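Local coordinates for 2-hydroxyhepta-2,4-diene-1,7-dioate isomerase (Corynebacterium glutamicum, PDB 4DBF), which is a magnesium-binding enzyme of the FAH family that probably acts as an oxaloacetate decarboxylase, at residues S122-P127 against I186-P191; A130-F135 against S170-F175; E136-V141 against T256-G261; I164-S169 against I271-P276; E263-G268 against N283-A288. All blocks are in the same frame, centred on the assembly; numbering follows the deposited sequence.

Contact 1. Residues S122-P127 against I186-P191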
# COMPACT_ATOMS: atom_id res chain seq x y z
N SER A 122 -2.07 21.67 0.50
CA SER A 122 -3.26 21.02 0.00
C SER A 122 -4.23 20.68 1.12
O SER A 122 -3.83 20.29 2.17
CB SER A 122 -2.91 19.72 -0.67
OG SER A 122 -2.45 19.90 -1.95
N PRO A 123 -5.50 20.80 0.86
CA PRO A 123 -6.47 20.55 1.91
C PRO A 123 -6.54 19.10 2.33
O PRO A 123 -6.48 18.20 1.54
CB PRO A 123 -7.79 20.99 1.30
CG PRO A 123 -7.44 21.77 0.12
CD PRO A 123 -6.15 21.25 -0.36
N ILE A 124 -6.66 18.91 3.62
CA ILE A 124 -7.02 17.65 4.20
C ILE A 124 -8.55 17.57 4.14
O ILE A 124 -9.22 18.30 4.79
CB ILE A 124 -6.58 17.58 5.67
CG1 ILE A 124 -5.06 17.61 5.78
CG2 ILE A 124 -7.14 16.36 6.33
CD1 ILE A 124 -4.55 17.96 7.13
N ARG A 125 -9.08 16.69 3.34
CA ARG A 125 -10.51 16.66 3.12
C ARG A 125 -11.21 15.56 3.91
O ARG A 125 -11.15 14.43 3.57
CB ARG A 125 -10.83 16.55 1.64
CG ARG A 125 -10.07 17.53 0.80
CD ARG A 125 -10.26 17.31 -0.67
NE ARG A 125 -11.50 17.92 -1.06
CZ ARG A 125 -12.60 17.27 -1.37
NH1 ARG A 125 -12.64 15.97 -1.37
NH2 ARG A 125 -13.66 17.94 -1.70
N ILE A 126 -11.90 15.96 4.93
CA ILE A 126 -12.54 15.03 5.82
C ILE A 126 -13.93 14.61 5.39
O ILE A 126 -14.80 15.40 5.39
CB ILE A 126 -12.63 15.63 7.21
CG1 ILE A 126 -11.27 16.02 7.72
CG2 ILE A 126 -13.30 14.67 8.16
CD1 ILE A 126 -11.31 17.00 8.83
N PRO A 127 -14.14 13.36 5.07
CA PRO A 127 -15.50 12.91 4.77
C PRO A 127 -16.40 12.87 6.00
O PRO A 127 -15.95 12.86 7.10
CB PRO A 127 -15.33 11.54 4.19
CG PRO A 127 -13.93 11.18 4.41
CD PRO A 127 -13.19 12.27 5.05
N ILE A 186 -7.77 7.41 4.28
CA ILE A 186 -8.71 8.25 3.47
C ILE A 186 -7.85 9.20 2.59
O ILE A 186 -6.80 9.70 3.03
CB ILE A 186 -9.68 8.98 4.41
CG1 ILE A 186 -10.71 7.95 4.91
CG2 ILE A 186 -10.47 10.10 3.70
CD1 ILE A 186 -11.46 8.32 6.25
N ASP A 187 -8.23 9.42 1.34
CA ASP A 187 -7.55 10.36 0.48
C ASP A 187 -7.22 11.66 1.26
O ASP A 187 -8.04 12.16 1.95
CB ASP A 187 -8.40 10.72 -0.74
CG ASP A 187 -8.54 9.63 -1.76
OD1 ASP A 187 -8.03 8.55 -1.62
OD2 ASP A 187 -9.23 9.88 -2.73
N THR A 188 -6.02 12.17 1.08
CA THR A 188 -5.47 13.38 1.70
C THR A 188 -5.04 13.24 3.19
O THR A 188 -4.51 14.20 3.76
CB THR A 188 -6.32 14.71 1.56
OG1 THR A 188 -7.42 14.64 2.48
CG2 THR A 188 -6.78 14.97 0.07
N PHE A 189 -5.19 12.03 3.76
CA PHE A 189 -4.85 11.86 5.17
C PHE A 189 -3.34 11.61 5.37
O PHE A 189 -2.92 11.29 6.47
CB PHE A 189 -5.66 10.69 5.75
CG PHE A 189 -6.98 11.09 6.23
CD1 PHE A 189 -7.61 12.21 5.65
CD2 PHE A 189 -7.56 10.45 7.34
CE1 PHE A 189 -8.86 12.63 6.14
CE2 PHE A 189 -8.80 10.85 7.83
CZ PHE A 189 -9.49 11.93 7.21
N GLY A 190 -2.52 11.79 4.31
CA GLY A 190 -1.06 11.74 4.49
C GLY A 190 -0.33 12.94 3.87
O GLY A 190 0.55 12.74 3.01
N PRO A 191 -0.58 14.15 4.32
CA PRO A 191 0.38 15.19 3.86
C PRO A 191 1.89 14.90 4.12
O PRO A 191 2.25 14.38 5.19
CB PRO A 191 -0.02 16.43 4.61
CG PRO A 191 -1.48 16.14 5.08
CD PRO A 191 -1.52 14.67 5.34
O HOH W 1 -10.72 12.73 1.42
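T188, at the third position of a type II beta turn running from I186 to F189, stands against the backbone of strand 124-126. The turn is closed by the F189 N to I186 O bond of 2.9 Å and leads into strand 190-197. Followed outward from the backbone, the T188 side chain first brings CB to 3.5 Å from P123 O. Its methyl CG2 stays beside that same oxygen. The hydroxyl takes the other branch: with chi1 at 76°, OG1 sits between the backbone N and the carbonyl carbon and faces R125. There it accepts the amide of R125, N to OG1 being 2.8 Å with an N-H...O angle of 164°, while it donates its own proton back to D187 O. The hydroxyl thus serves as acceptor across the contact and as donor within the turn.

Beside these polar bonds the packing is apolar. I124 spreads its two branches, CG1 meeting P191 CG at 3.9 Å and CG2 approaching CE1 of the F189 ring, in both cases at about a right angle. P127 and I186 reach toward each other tip to tip, CG to CG2 at 3.7 Å. I186 also covers one face of the F189 ring, its CB lying over the centre, and V168 and V133 pack on that phenyl group from neighbouring strands. The D187 carboxylate leaves the contact for the second subunit, with a hydrogen bond to T247 and a salt bridge to K148 of that chain. Between the two backbones sits a single water, donating to R125 O and to D187 O at 2.8 Å each.

Contact 2. Residues A130-F135 against S170-F175; sequences ATKVEF and SRDLQF
V133 and S170 face each other as an antiparallel, non-hydrogen-bonded pair, their CA atoms 4.0 Å apart, where strand 133-143 runs beside the strand end that becomes helix 171-177. One residue on, R171 N donates to K132 O at 2.8 Å, from above the carbonyl plane. S170 is the N-cap of the helix: OG, anti to the backbone N (chi1 171°), accepts from L173 N at 3.2 Å and donates to T131 O at 2.8 Å, in the carbonyl plane on a lone pair. T131 OG1 and D172 OD2 also meet, but the modelled separation is too short to be taken literally. K132 lays its extended chain against CB and CG of R171, and A130 CB touches L173 CD1.

The R171 chain bends at chi2 and turns its guanidinium edge to E134. NE bonds to OE1 at 2.6 Å, with OE1 in the guanidinium plane but NE well above the carboxylate plane; the two planes are 87° apart. Q174 OE1 takes NH1 on a lone pair at 3.0 Å, holding the group's rotation. NH2 also forms a salt bridge with E136, a magnesium ligand. R171 thus stands in the second shell of the metal site, and E134 and Q174, gripping the same guanidinium, probably hold it there.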
# COMPACT_ATOMS: atom_id res chain seq x y z
N ALA A 130 -16.12 10.37 8.86
CA ALA A 130 -14.84 10.35 9.53
C ALA A 130 -14.81 11.43 10.57
O ALA A 130 -14.78 12.57 10.24
CB ALA A 130 -13.70 10.56 8.54
N THR A 131 -14.83 11.04 11.82
CA THR A 131 -14.99 11.96 12.92
C THR A 131 -13.89 11.79 13.94
O THR A 131 -13.18 10.83 13.93
CB THR A 131 -16.37 11.78 13.58
OG1 THR A 131 -16.54 10.46 14.03
CG2 THR A 131 -17.46 12.08 12.62
N LYS A 132 -13.75 12.76 14.80
CA LYS A 132 -12.60 12.89 15.64
C LYS A 132 -11.28 12.70 14.89
O LYS A 132 -10.50 11.87 15.24
CB LYS A 132 -12.67 11.97 16.85
CG LYS A 132 -11.73 12.43 17.93
CD LYS A 132 -11.93 11.70 19.23
CE LYS A 132 -10.76 11.89 20.15
NZ LYS A 132 -10.91 11.06 21.34
N VAL A 133 -11.06 13.51 13.87
CA VAL A 133 -9.88 13.46 13.03
C VAL A 133 -8.74 14.25 13.61
O VAL A 133 -8.80 15.45 13.68
CB VAL A 133 -10.18 13.94 11.63
CG1 VAL A 133 -8.96 13.95 10.77
CG2 VAL A 133 -11.26 13.12 11.02
N GLU A 134 -7.71 13.56 14.02
CA GLU A 134 -6.53 14.17 14.60
C GLU A 134 -5.32 14.12 13.66
O GLU A 134 -5.24 13.30 12.83
CB GLU A 134 -6.17 13.52 15.94
CG GLU A 134 -7.29 13.60 16.96
CD GLU A 134 -6.93 13.08 18.33
OE1 GLU A 134 -5.95 12.41 18.51
OE2 GLU A 134 -7.67 13.39 19.24
N PHE A 135 -4.40 15.02 13.88
CA PHE A 135 -3.15 15.04 13.18
C PHE A 135 -2.10 14.35 14.01
O PHE A 135 -2.27 14.17 15.16
CB PHE A 135 -2.73 16.46 12.97
CG PHE A 135 -2.49 17.19 14.23
CD1 PHE A 135 -1.29 17.13 14.86
CD2 PHE A 135 -3.50 17.90 14.83
CE1 PHE A 135 -1.08 17.78 16.03
CE2 PHE A 135 -3.29 18.56 15.99
CZ PHE A 135 -2.08 18.50 16.59
N SER A 170 -8.66 9.39 11.77
CA SER A 170 -10.01 9.48 12.40
C SER A 170 -9.96 8.56 13.63
O SER A 170 -9.94 7.33 13.47
CB SER A 170 -11.08 8.96 11.45
OG SER A 170 -12.36 8.84 12.14
N ARG A 171 -9.92 9.13 14.83
CA ARG A 171 -9.87 8.27 16.04
C ARG A 171 -11.12 7.43 16.20
O ARG A 171 -11.08 6.32 16.72
CB ARG A 171 -9.71 9.12 17.29
CG ARG A 171 -8.49 9.98 17.27
CD ARG A 171 -7.14 9.18 17.20
NE ARG A 171 -6.02 10.07 17.35
CZ ARG A 171 -4.77 9.80 16.94
NH1 ARG A 171 -4.50 8.67 16.32
NH2 ARG A 171 -3.82 10.71 17.06
N ASP A 172 -12.26 7.98 15.79
CA ASP A 172 -13.51 7.22 15.84
C ASP A 172 -13.49 6.01 14.94
O ASP A 172 -14.01 4.91 15.32
CB ASP A 172 -14.72 8.12 15.47
CG ASP A 172 -15.07 9.14 16.57
OD1 ASP A 172 -14.53 9.03 17.70
OD2 ASP A 172 -15.80 10.14 16.26
N LEU A 173 -12.96 6.16 13.71
CA LEU A 173 -12.89 4.99 12.82
C LEU A 173 -11.85 3.98 13.31
O LEU A 173 -12.10 2.75 13.12
CB LEU A 173 -12.61 5.35 11.35
CG LEU A 173 -13.71 6.18 10.66
CD1 LEU A 173 -13.20 6.63 9.31
CD2 LEU A 173 -15.02 5.40 10.50
N GLN A 174 -10.75 4.46 13.90
CA GLN A 174 -9.76 3.52 14.41
C GLN A 174 -10.45 2.55 15.43
O GLN A 174 -10.27 1.32 15.38
CB GLN A 174 -8.66 4.22 15.13
CG GLN A 174 -7.61 4.81 14.28
CD GLN A 174 -6.49 5.43 15.11
OE1 GLN A 174 -6.41 6.61 15.30
NE2 GLN A 174 -5.61 4.59 15.61
N PHE A 175 -11.19 3.15 16.36
CA PHE A 175 -12.03 2.36 17.25
C PHE A 175 -13.10 1.53 16.58
O PHE A 175 -13.17 0.35 16.88
CB PHE A 175 -12.65 3.25 18.36
CG PHE A 175 -13.53 2.47 19.27
CD1 PHE A 175 -12.96 1.58 20.21
CD2 PHE A 175 -14.91 2.54 19.16
CE1 PHE A 175 -13.75 0.82 21.05
CE2 PHE A 175 -15.72 1.76 20.00
CZ PHE A 175 -15.12 0.90 20.93

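Contact 3. Residues E136-V141 against T256-G261. With MG (magnesium ion), chain C.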
# COMPACT_ATOMS: atom_id res chain seq x y z
N GLU A 136 -1.00 14.02 13.39
CA GLU A 136 0.14 13.52 14.12
C GLU A 136 1.37 13.95 13.35
O GLU A 136 1.55 13.53 12.28
CB GLU A 136 0.14 12.01 14.21
CG GLU A 136 -1.11 11.31 14.65
CD GLU A 136 -0.93 9.83 14.89
OE1 GLU A 136 -0.26 9.19 14.12
OE2 GLU A 136 -1.47 9.32 15.84
N GLY A 137 2.20 14.78 13.92
CA GLY A 137 3.43 15.14 13.28
C GLY A 137 4.50 14.11 13.47
O GLY A 137 4.77 13.75 14.56
N GLU A 138 5.12 13.69 12.39
CA GLU A 138 6.12 12.66 12.44
C GLU A 138 7.30 12.91 11.55
O GLU A 138 7.18 13.45 10.51
CB GLU A 138 5.55 11.27 12.12
CG GLU A 138 4.17 11.03 12.67
CD GLU A 138 3.70 9.58 12.64
OE1 GLU A 138 4.40 8.67 12.32
OE2 GLU A 138 2.57 9.37 12.96
N LEU A 139 8.43 12.46 12.00
CA LEU A 139 9.58 12.38 11.17
C LEU A 139 9.42 11.25 10.16
O LEU A 139 9.12 10.16 10.50
CB LEU A 139 10.81 12.14 12.00
CG LEU A 139 12.09 12.09 11.21
CD1 LEU A 139 12.43 13.42 10.57
CD2 LEU A 139 13.20 11.58 12.09
N ALA A 140 9.62 11.57 8.90
CA ALA A 140 9.45 10.64 7.80
C ALA A 140 10.77 10.35 7.16
O ALA A 140 11.54 11.21 6.97
CB ALA A 140 8.49 11.17 6.76
N VAL A 141 10.97 9.10 6.85
CA VAL A 141 12.15 8.67 6.18
C VAL A 141 11.84 8.36 4.72
O VAL A 141 10.92 7.66 4.44
CB VAL A 141 12.71 7.40 6.81
CG1 VAL A 141 13.92 6.95 6.08
CG2 VAL A 141 13.01 7.59 8.27
N THR A 256 7.76 7.50 11.26
CA THR A 256 8.47 6.89 12.43
C THR A 256 7.74 7.07 13.79
O THR A 256 8.24 6.63 14.87
CB THR A 256 9.95 7.40 12.53
OG1 THR A 256 9.95 8.82 12.68
CG2 THR A 256 10.69 7.02 11.22
N GLY A 257 6.62 7.77 13.80
CA GLY A 257 5.73 7.73 14.95
C GLY A 257 5.48 9.07 15.60
O GLY A 257 6.02 10.11 15.16
N SER A 258 4.62 9.05 16.63
CA SER A 258 4.20 10.26 17.35
C SER A 258 3.46 9.84 18.62
O SER A 258 3.04 8.68 18.73
CB SER A 258 3.26 11.12 16.50
OG SER A 258 2.02 10.52 16.32
N PRO A 259 3.20 10.79 19.53
CA PRO A 259 2.25 10.50 20.63
C PRO A 259 0.97 10.11 19.97
O PRO A 259 0.64 10.66 18.91
CB PRO A 259 2.04 11.87 21.32
CG PRO A 259 3.22 12.63 21.02
CD PRO A 259 3.78 12.14 19.65
N ALA A 260 0.23 9.19 20.58
CA ALA A 260 -1.00 8.60 20.04
C ALA A 260 -2.30 9.44 20.21
O ALA A 260 -3.39 8.97 19.83
CB ALA A 260 -1.21 7.27 20.68
N GLY A 261 -2.19 10.64 20.75
CA GLY A 261 -3.35 11.50 20.87
C GLY A 261 -3.02 12.97 20.84
O GLY A 261 -2.25 13.45 21.68
MG MG C . 1.25 7.78 13.51
O HOH W 2 2.79 6.50 12.67
O HOH W 3 8.51 10.59 14.49
O HOH W 4 2.03 8.01 15.38
O HOH W 5 0.34 6.06 14.22
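The magnesium site of this FAH-family enzyme brings E136 and E138 of strand 133-143 up to G257 and S258 of the loop after strand 253-255. E136 OE1 and E138 OE2 bind the ion at 2.2 and 2.1 Å; D167 and three waters complete six ligands. Both glutamates leave the backbone on the same side, with G137 between them, and both chains are extended beyond CG, which carries their carboxylates to the metal. The second oxygen of each is used too. E138 OE1 receives a weak bond from G257 N and a hydrogen bond from one metal-bound water, so the carboxylate is held at both ends; E136 OE2 is taken by R171 in a salt bridge.

S258 OG lies against the aliphatic part of E136, 3.2 Å from CB, and accepts from another metal-bound water at 2.7 Å while donating to P259 O. This serine therefore positions a first-shell water.

In the fold, the loop prolongs the antiparallel pairing of strands 133-143 and 253-255, the two segments running 168° apart. L139 O is gripped twice by T256: the amide N comes nearly along the C=O axis at 3.1 Å, and OG1, placed between backbone N and carbonyl carbon by a chi1 of 60°, reaches it at 2.7 Å. The next residue, G257, has a positive phi at which a CB would be jammed against the preceding carbonyl oxygen, so glycine is called for. A further water gathers L139 N, T256 OG1 and G257 O, at 2.6 Å from the last. Farther from the metal, the methyls V141 CG2 and T256 CG2 touch at 3.8 Å.

Contact 4. Residues I164-S169 against I271-P276. With MG (magnesium ion), chain C.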
# COMPACT_ATOMS: atom_id res chain seq x y z
N ILE A 164 8.77 15.57 6.49
CA ILE A 164 7.78 15.56 7.54
C ILE A 164 6.56 14.85 6.97
O ILE A 164 6.24 14.99 5.75
CB ILE A 164 7.37 17.01 7.94
CG1 ILE A 164 8.62 17.88 8.28
CG2 ILE A 164 6.36 16.93 9.12
CD1 ILE A 164 8.26 19.38 8.50
N ILE A 165 5.87 14.09 7.81
CA ILE A 165 4.54 13.55 7.45
C ILE A 165 3.51 13.93 8.53
O ILE A 165 3.84 14.00 9.71
CB ILE A 165 4.59 12.01 7.19
CG1 ILE A 165 3.18 11.52 6.74
CG2 ILE A 165 5.08 11.17 8.46
CD1 ILE A 165 3.15 10.11 6.24
N ASN A 166 2.28 14.22 8.11
CA ASN A 166 1.18 14.43 9.05
C ASN A 166 0.33 13.14 8.93
O ASN A 166 -0.33 12.92 7.89
CB ASN A 166 0.39 15.72 8.66
CG ASN A 166 -0.63 16.09 9.68
OD1 ASN A 166 -1.00 15.23 10.51
ND2 ASN A 166 -1.12 17.34 9.65
N ASP A 167 0.39 12.25 9.93
CA ASP A 167 -0.31 10.96 9.84
C ASP A 167 -1.74 11.23 10.37
O ASP A 167 -2.05 10.97 11.55
CB ASP A 167 0.45 9.91 10.68
CG ASP A 167 -0.22 8.56 10.72
OD1 ASP A 167 -1.12 8.25 9.92
OD2 ASP A 167 0.14 7.76 11.60
N VAL A 168 -2.60 11.72 9.49
CA VAL A 168 -3.95 12.20 9.90
C VAL A 168 -4.75 10.93 10.15
O VAL A 168 -4.60 9.99 9.40
CB VAL A 168 -4.55 12.99 8.74
CG1 VAL A 168 -5.98 13.38 9.06
CG2 VAL A 168 -3.66 14.27 8.47
N SER A 169 -5.57 10.91 11.20
CA SER A 169 -6.21 9.70 11.68
C SER A 169 -7.61 10.06 12.26
O SER A 169 -7.68 10.95 13.15
CB SER A 169 -5.40 9.15 12.88
OG SER A 169 -3.95 9.26 12.65
N ILE A 271 -3.43 23.29 10.09
CA ILE A 271 -2.47 22.54 10.89
C ILE A 271 -1.04 22.65 10.32
O ILE A 271 -0.83 22.48 9.14
CB ILE A 271 -2.93 21.01 11.05
CG1 ILE A 271 -1.93 20.20 11.89
CG2 ILE A 271 -3.10 20.26 9.71
CD1 ILE A 271 -1.81 20.61 13.36
N GLU A 272 -0.07 22.95 11.17
CA GLU A 272 1.28 23.11 10.69
C GLU A 272 2.23 22.30 11.56
O GLU A 272 2.36 22.57 12.78
CB GLU A 272 1.68 24.58 10.73
CG GLU A 272 3.04 24.92 10.16
CD GLU A 272 3.28 26.43 10.25
OE1 GLU A 272 3.48 26.94 11.36
OE2 GLU A 272 3.27 27.09 9.21
N ILE A 273 2.93 21.35 10.94
CA ILE A 273 3.90 20.61 11.70
C ILE A 273 5.25 21.29 11.49
O ILE A 273 5.60 21.64 10.35
CB ILE A 273 4.02 19.11 11.19
CG1 ILE A 273 2.63 18.40 11.07
CG2 ILE A 273 5.04 18.30 12.03
CD1 ILE A 273 1.85 18.34 12.33
N GLU A 274 6.06 21.38 12.54
CA GLU A 274 7.40 21.93 12.36
C GLU A 274 8.46 20.98 12.87
O GLU A 274 8.37 20.53 13.98
CB GLU A 274 7.55 23.30 13.06
CG GLU A 274 8.96 23.78 13.14
CD GLU A 274 9.07 25.11 13.88
OE1 GLU A 274 8.79 25.17 15.11
OE2 GLU A 274 9.51 26.07 13.21
N ILE A 275 9.48 20.69 12.05
CA ILE A 275 10.63 19.93 12.50
C ILE A 275 11.89 20.76 12.17
O ILE A 275 12.21 20.93 11.01
CB ILE A 275 10.70 18.49 11.91
CG1 ILE A 275 9.46 17.63 12.29
CG2 ILE A 275 11.99 17.82 12.39
CD1 ILE A 275 9.56 16.20 11.83
N PRO A 276 12.59 21.33 13.19
CA PRO A 276 13.78 22.18 12.90
C PRO A 276 14.83 21.40 12.12
O PRO A 276 15.04 20.20 12.38
CB PRO A 276 14.29 22.57 14.32
CG PRO A 276 13.57 21.59 15.30
CD PRO A 276 12.24 21.34 14.62
MG MG C . 1.25 7.78 13.51
O HOH W 5 0.34 6.06 14.22
O HOH W 2 2.79 6.50 12.67
O HOH W 4 2.03 8.01 15.38
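I164 overlaps I273 and I275, its two branches dividing between them. CG2 presses on I273 CG2 at 3.5 Å, tighter than usual for two methyl groups, while CG1 slides past I275 CD1 at 4.0 Å. Each isoleucine pair runs in opposite directions, and I164 CD1 ends over the backbone between I273 and I275. With CG1 anti to the carbonyl carbon (chi1 -52°), I164 can send one branch to each neighbour.

N166 is the next residue to face the same way. Its ND2 comes to 3.5 Å from I271 CG2, with I273 CD1 a little farther off. These are van der Waals contacts; the other end of the amide, OD1, accepts from the backbone N of E136, which fixes the side chain from its own sheet.

The arrangement is face-to-face packing of two sheets: strand 164-166 and strand 271-275 have axes 8.1 Å apart and run at 149° to each other. The first belongs with strands 133-143 and 190-197, the second with strands 209-216 and 279-287. Beyond N166 the chain leaves this interface through an inverse gamma turn centred on D167, closed by a weak bond from V168 N to N166 O. D167 OD2 binds the magnesium ion at 2.2 Å and also meets K184, while OD1 pairs with K112; S169 OG donates to D167 O at 2.8 Å. Segment 164-169 thus joins the hydrophobic interior to the magnesium site: the tight isoleucine packing and the bond to N166 OD1 probably steady the strand from whose end D167 reaches the ion.

Contact 5. Residues E263-G268 against N283-A288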
# COMPACT_ATOMS: atom_id res chain seq x y z
N GLU A 263 -5.21 16.41 18.97
CA GLU A 263 -6.37 17.28 19.07
C GLU A 263 -7.21 17.15 17.79
O GLU A 263 -6.65 17.17 16.67
CB GLU A 263 -5.98 18.76 19.29
CG GLU A 263 -7.17 19.79 19.27
CD GLU A 263 -7.95 19.91 20.59
OE1 GLU A 263 -7.37 19.73 21.71
OE2 GLU A 263 -9.17 20.21 20.51
N ALA A 264 -8.53 17.05 17.91
CA ALA A 264 -9.34 16.95 16.70
C ALA A 264 -9.33 18.23 15.84
O ALA A 264 -9.22 19.36 16.35
CB ALA A 264 -10.79 16.53 17.02
N MET A 265 -9.45 18.04 14.54
CA MET A 265 -9.39 19.12 13.58
C MET A 265 -10.74 19.13 12.91
O MET A 265 -11.31 18.05 12.67
CB MET A 265 -8.34 18.76 12.50
CG MET A 265 -6.97 18.70 13.04
SD MET A 265 -5.85 18.52 11.62
CE MET A 265 -6.25 17.04 10.84
N VAL A 266 -11.23 20.32 12.56
CA VAL A 266 -12.49 20.49 11.86
C VAL A 266 -12.38 21.44 10.67
O VAL A 266 -11.38 22.16 10.49
CB VAL A 266 -13.64 21.02 12.81
CG1 VAL A 266 -13.92 20.01 14.00
CG2 VAL A 266 -13.33 22.48 13.30
N ASP A 267 -13.44 21.46 9.86
CA ASP A 267 -13.46 22.28 8.65
C ASP A 267 -13.11 23.71 9.03
O ASP A 267 -13.58 24.19 10.02
CB ASP A 267 -14.83 22.18 8.01
CG ASP A 267 -15.02 23.20 6.94
OD1 ASP A 267 -14.50 23.01 5.83
OD2 ASP A 267 -15.66 24.22 7.25
N GLY A 268 -12.22 24.36 8.27
CA GLY A 268 -11.71 25.70 8.65
C GLY A 268 -10.38 25.81 9.37
O GLY A 268 -9.73 26.87 9.31
N ASN A 283 -1.23 22.55 6.35
CA ASN A 283 -2.36 22.18 5.49
C ASN A 283 -3.65 22.75 6.07
O ASN A 283 -3.91 22.66 7.29
CB ASN A 283 -2.52 20.64 5.38
CG ASN A 283 -1.34 19.98 4.66
OD1 ASN A 283 -1.35 19.77 3.42
ND2 ASN A 283 -0.32 19.65 5.42
N PRO A 284 -4.51 23.29 5.17
CA PRO A 284 -5.81 23.64 5.64
C PRO A 284 -6.70 22.41 5.75
O PRO A 284 -6.45 21.35 5.12
CB PRO A 284 -6.30 24.66 4.57
CG PRO A 284 -5.69 24.11 3.29
CD PRO A 284 -4.33 23.54 3.73
N VAL A 285 -7.71 22.53 6.59
CA VAL A 285 -8.66 21.44 6.78
C VAL A 285 -10.05 21.82 6.24
O VAL A 285 -10.56 22.92 6.54
CB VAL A 285 -8.75 21.09 8.28
CG1 VAL A 285 -9.73 19.92 8.53
CG2 VAL A 285 -7.29 20.77 8.87
N VAL A 286 -10.66 20.90 5.50
CA VAL A 286 -12.00 21.09 4.95
C VAL A 286 -12.91 19.87 5.09
O VAL A 286 -12.42 18.75 5.18
CB VAL A 286 -11.98 21.57 3.47
CG1 VAL A 286 -11.08 22.79 3.32
CG2 VAL A 286 -11.52 20.50 2.50
N ASP A 287 -14.24 20.06 5.08
CA ASP A 287 -15.16 18.93 4.99
C ASP A 287 -15.13 18.47 3.54
O ASP A 287 -15.19 19.29 2.62
CB ASP A 287 -16.58 19.33 5.40
CG ASP A 287 -16.71 19.67 6.89
OD1 ASP A 287 -17.43 20.68 7.20
OD2 ASP A 287 -16.09 18.98 7.76
N ALA A 288 -14.96 17.17 3.31
CA ALA A 288 -15.03 16.62 1.97
C ALA A 288 -16.49 16.64 1.56
O ALA A 288 -16.79 17.06 0.45
CB ALA A 288 -14.47 15.19 1.88
OXT ALA A 288 -17.42 16.25 2.31
O HOH W 6 -15.27 19.50 10.29
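V285 carries the tight part of the contact, packed against M265 and V266 of the loop. Its two methyls part: CG1, anti to the backbone N (chi1 -179°), touches V266 O at 3.4 Å, and CG2 meets the M265 sulfur, SD, at 3.8 Å. The M265 chain crosses V285 at about a right angle and bends at chi3, and I271, V133 and F135 also pack on it. The V285 carbonyl faces the loop as well, accepting from G268 N at 2.8 Å; G268 has a positive phi at which a side chain would be jammed against the preceding carbonyl.

Loop 263-268 leads into the five-stranded sheet beside strand 279-287, which has strand 270-275 as its antiparallel partner on one side and strand 124-126 on the other.

Toward the C-terminus the contact opens to solvent, where the exposed D267 and D287 meet. D267 OD1 takes D287 N at 3.1 Å on its anti side. The two carboxylates are stacked, their planes 23° apart, with D287 OD1 at 3.1 Å from D267 CB and 4.0 Å from D267 OD2. Such closeness of like charges may raise the proton affinity of one. A water accepts from D267 N and donates to D287 OD2, each at 2.7 Å.

Overall arrangement
Contacts 3 and 4 form the buried heart, sharing the magnesium ion and its waters through the paired strands 133-143 and 159-170; one is rich in carboxylates and polar bonds, the other mainly isoleucine packing between sheets. Contact 2 uses the same two strands farther out and reaches the metal through the R171-E136 salt bridge. Contacts 1 and 5 lie nearer the surface, about 9 Å apart between centres, and are joined by backbone bonds between strands 124-126 and 279-287; both combine apolar packing with a bridging water, and contact 1 also borders the second subunit. Contact 1 also pairs with contact 4 through P191 and F189, whereas M265 of contact 5 packs on I271 of contact 4.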